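Local structure of lipolytic enzyme (Clostridium thermocellum, 2VPT) at residues 108-111 with 112-116; 196-199 with 200-204. The protein hydrolyses acetyl esters on xylan, serving as the family 3 carbohydrate esterase catalytic domain of a longer cellulosomal protein. One frame throughout, in Å; residues are numbered along the deposited sequence. Where two conformers were deposited one is given.

Both contacts are local, made between successive turns of a single helix, so neither closes a loop. They follow one another along the chain without nesting or crossing. Contact 1 comes first, in helix 104-117, from its second turn nearly to its end, and the chain then leads on to strand 122-126; contact 2 lies in the last turns of helix 181-203, where the model ends. Their centres are about 23 Å apart and their nearest atoms about 11 Å, with the central sheet between them. Strand 122-126 serves both: Leu123 and Val125 meet contact 1, Thr122 and Phe124 meet contact 2. The two helices therefore cover opposite faces of this strand in the α/β/α sandwich of SGNH hydrolases.

Contact 1 of 2, residues 108-111 with 112-116; sequences SNLI and DQIFT
Ser108, Asn109 and Asp112 share one water on the outer side of the helix. The water accepts from Ser108 OG at 2.6 Å and donates to Asp112 OD2 at 2.9 Å. The same water donates to Asn109 OD1 at 2.7 Å. Lys149 reinforces this group from helix 142-151, pairing with Asp112 OD1 in a salt bridge and hydrogen bonding to Ser108 OG, so the two carboxylate oxygens have different partners. Beneath the water run the i to i+4 backbone bonds, beginning with Asp112 N to Ser108 O and continuing as far as Phe115 N to Ile111 O. One turn on, Asp112 O accepts both Thr116 N and Thr116 OG1, the hydroxyl coming in at 2.9 Å from above the carbonyl plane.

Helix 104-117 belongs to one of the two helical layers that flank the sheet in the SGNH hydrolase fold, and the side facing the sheet is apolar. Ile111 and Phe115 run alongside each other in the same direction: with CG2 of Ile111 turned away from its own backbone N, that methyl comes 3.8 Å from ring atom CE2 of Phe115. Both pack on Leu123 of strand 122-126. Leu110 and Ile114 meet more loosely, CG to CD1 at 4.2 Å, and both pack on helix 68-82, Leu110 on Ile71 and Ala72, Ile114 on Ile75. There the extended chain of Gln113 (chi2 -177°) delivers NE2 to Asn76 OD1 and Ala72 O.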
# COMPACT_ATOMS: atom_id res chain seq x y z
N SER A 108 21.17 -14.15 -6.96
CA SER A 108 21.73 -15.46 -6.63
C SER A 108 22.02 -15.55 -5.15
O SER A 108 21.69 -16.54 -4.50
CB SER A 108 23.03 -15.67 -7.43
OG SER A 108 23.56 -16.97 -7.19
N ASN A 109 22.65 -14.51 -4.61
CA ASN A 109 22.98 -14.48 -3.19
C ASN A 109 21.74 -14.43 -2.29
O ASN A 109 21.73 -15.03 -1.22
CB ASN A 109 23.91 -13.30 -2.86
CG ASN A 109 25.29 -13.47 -3.47
OD1 ASN A 109 25.68 -14.57 -3.87
ND2 ASN A 109 26.01 -12.36 -3.56
N LEU A 110 20.72 -13.70 -2.72
CA LEU A 110 19.47 -13.63 -1.97
C LEU A 110 18.77 -14.99 -1.90
O LEU A 110 18.27 -15.37 -0.86
CB LEU A 110 18.56 -12.56 -2.57
CG LEU A 110 17.15 -12.45 -1.95
CD1 LEU A 110 17.23 -12.21 -0.45
CD2 LEU A 110 16.40 -11.32 -2.64
N ILE A 111 18.76 -15.73 -3.01
CA ILE A 111 18.21 -17.09 -3.02
C ILE A 111 18.96 -17.96 -2.00
O ILE A 111 18.35 -18.63 -1.18
CB ILE A 111 18.27 -17.72 -4.43
CG1 ILE A 111 17.29 -16.98 -5.38
CG2 ILE A 111 17.97 -19.23 -4.39
CD1 ILE A 111 17.56 -17.24 -6.84
N ASP A 112 20.29 -17.91 -2.05
CA ASP A 112 21.10 -18.69 -1.11
C ASP A 112 20.79 -18.30 0.33
O ASP A 112 20.67 -19.16 1.20
CB ASP A 112 22.60 -18.48 -1.35
CG ASP A 112 23.08 -19.08 -2.67
OD1 ASP A 112 22.32 -19.81 -3.33
OD2 ASP A 112 24.25 -18.81 -3.03
N GLN A 113 20.66 -17.00 0.57
CA GLN A 113 20.37 -16.49 1.90
C GLN A 113 19.05 -17.01 2.46
O GLN A 113 18.95 -17.39 3.62
CB GLN A 113 20.34 -14.96 1.87
CG GLN A 113 20.06 -14.31 3.21
CD GLN A 113 19.97 -12.79 3.11
OE1 GLN A 113 20.41 -12.20 2.13
NE2 GLN A 113 19.39 -12.16 4.11
N ILE A 114 18.02 -17.02 1.62
CA ILE A 114 16.71 -17.53 2.03
C ILE A 114 16.81 -18.98 2.52
O ILE A 114 16.28 -19.31 3.57
CB ILE A 114 15.68 -17.38 0.88
CG1 ILE A 114 15.34 -15.89 0.67
CG2 ILE A 114 14.41 -18.22 1.15
CD1 ILE A 114 14.68 -15.56 -0.64
N PHE A 115 17.48 -19.84 1.76
CA PHE A 115 17.63 -21.24 2.17
C PHE A 115 18.54 -21.43 3.39
O PHE A 115 18.38 -22.39 4.14
CB PHE A 115 18.15 -22.09 1.01
CG PHE A 115 17.14 -22.33 -0.08
CD1 PHE A 115 16.00 -23.08 0.17
CD2 PHE A 115 17.34 -21.83 -1.35
CE1 PHE A 115 15.09 -23.31 -0.84
CE2 PHE A 115 16.43 -22.06 -2.35
CZ PHE A 115 15.30 -22.81 -2.09
N THR A 116 19.48 -20.52 3.59
CA THR A 116 20.34 -20.55 4.78
C THR A 116 19.50 -20.36 6.04
O THR A 116 19.65 -21.08 7.01
CB THR A 116 21.48 -19.51 4.69
OG1 THR A 116 22.29 -19.79 3.54
CG2 THR A 116 22.35 -19.53 5.94
O HOH W 1 25.15 -16.93 -5.08

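Contact 2 of 2, residues 196-199 with 200-204; sequences IDIL and RALAG
Arg200 folds back over the preceding turn, where its guanidinium meets Ile196 with a face and Asp197 with an edge. CG1 of Ile196 sits over the centre of the flat group, 3.5 Å from CZ. At the edge, NH2 forms a salt bridge with OD1 of Asp197 at 3.1 Å. The bond is fairly straight at the hydrogen, 161°, and the oxygen lies close to the guanidinium plane, yet the arginine approaches OD1 from above the carboxylate plane, the two flat groups being turned 47° against each other. A water closes a small ring on this side, donating to Asp197 OD1 at 2.7 Å and accepting from Arg200 NE at 3.1 Å. Arg200 was modelled in two conformers, so this pairing, described here for one of them, need not be permanent.

Two torsions bring the group there. The arginine chain bends at CG-CD (chi3 -74°), which swings the guanidinium back along the helix, and Ile196 holds CG1 turned away from its own backbone N, which sets that methylene against the face. Ile196 CD1 also reaches the arginine stem, 3.9 Å from CG.

Behind these side chains stand regular i to i+4 bonds, Arg200 N to Ile196 O among them. Gly204 N hydrogen-bonds to Arg200 O. On the apolar side of the helix, Leu202 CD1 lies 4.3 Å from Ile198 CG2 and nearly as close to Leu199 CD2.

These residues seat the end of helix 181-203 in its surroundings: Ile198 and Leu202 on strand 122-126, Leu199 on Val86 of strand 86-90, and Ile196 against Leu35 of helix 28-37 and Leu40 in the loop that follows.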
# COMPACT_ATOMS: atom_id res chain seq x y z
N ILE A 196 0.81 -24.43 -8.88
CA ILE A 196 -0.30 -25.25 -8.36
C ILE A 196 0.10 -26.70 -8.03
O ILE A 196 -0.24 -27.22 -6.98
CB ILE A 196 -1.55 -25.19 -9.27
CG1 ILE A 196 -2.73 -25.92 -8.62
CG2 ILE A 196 -1.27 -25.78 -10.64
CD1 ILE A 196 -3.15 -25.38 -7.25
N ASP A 197 0.86 -27.34 -8.91
CA ASP A 197 1.22 -28.72 -8.68
C ASP A 197 2.10 -28.89 -7.45
O ASP A 197 1.89 -29.79 -6.65
CB ASP A 197 1.87 -29.32 -9.93
CG ASP A 197 0.89 -29.40 -11.09
OD1 ASP A 197 -0.20 -29.96 -10.89
OD2 ASP A 197 1.19 -28.90 -12.19
N ILE A 198 3.07 -27.99 -7.26
CA ILE A 198 3.91 -28.05 -6.10
C ILE A 198 3.12 -27.75 -4.82
O ILE A 198 3.31 -28.38 -3.78
CB ILE A 198 5.12 -27.10 -6.26
CG1 ILE A 198 6.07 -27.68 -7.33
CG2 ILE A 198 5.81 -26.90 -4.93
CD1 ILE A 198 6.97 -26.66 -8.06
N LEU A 199 2.22 -26.77 -4.89
CA LEU A 199 1.40 -26.42 -3.74
C LEU A 199 0.47 -27.56 -3.32
O LEU A 199 0.36 -27.84 -2.14
CB LEU A 199 0.59 -25.14 -3.99
CG LEU A 199 1.43 -23.86 -4.09
CD1 LEU A 199 0.55 -22.68 -4.49
CD2 LEU A 199 2.23 -23.57 -2.82
N ARG A 200 -0.17 -28.19 -4.30
CA ARG A 200 -1.02 -29.34 -4.00
C ARG A 200 -0.22 -30.47 -3.34
O ARG A 200 -0.69 -31.10 -2.40
CB ARG A 200 -1.75 -29.83 -5.25
CG ARG A 200 -2.92 -28.93 -5.65
CD ARG A 200 -3.83 -29.57 -6.68
NE ARG A 200 -3.24 -29.60 -8.02
CZ ARG A 200 -3.83 -29.16 -9.14
NH1 ARG A 200 -5.05 -28.63 -9.12
NH2 ARG A 200 -3.18 -29.24 -10.29
N ALA A 201 1.02 -30.69 -3.80
CA ALA A 201 1.88 -31.70 -3.18
C ALA A 201 2.23 -31.34 -1.73
O ALA A 201 2.18 -32.20 -0.85
CB ALA A 201 3.14 -31.91 -4.00
N LEU A 202 2.57 -30.08 -1.48
CA LEU A 202 2.86 -29.62 -0.12
C LEU A 202 1.64 -29.77 0.80
O LEU A 202 1.79 -30.09 1.98
CB LEU A 202 3.32 -28.15 -0.11
CG LEU A 202 4.72 -27.83 -0.63
CD1 LEU A 202 4.93 -26.32 -0.71
CD2 LEU A 202 5.78 -28.47 0.24
N ALA A 203 0.45 -29.50 0.26
CA ALA A 203 -0.79 -29.59 1.03
C ALA A 203 -1.19 -31.04 1.30
O ALA A 203 -1.82 -31.32 2.32
CB ALA A 203 -1.92 -28.88 0.30
N GLY A 204 -0.84 -31.94 0.38
CA GLY A 204 -1.24 -33.35 0.48
C GLY A 204 -0.23 -34.19 1.24
O GLY A 204 0.29 -33.76 2.28
O HOH W 2 -1.10 -31.63 -8.97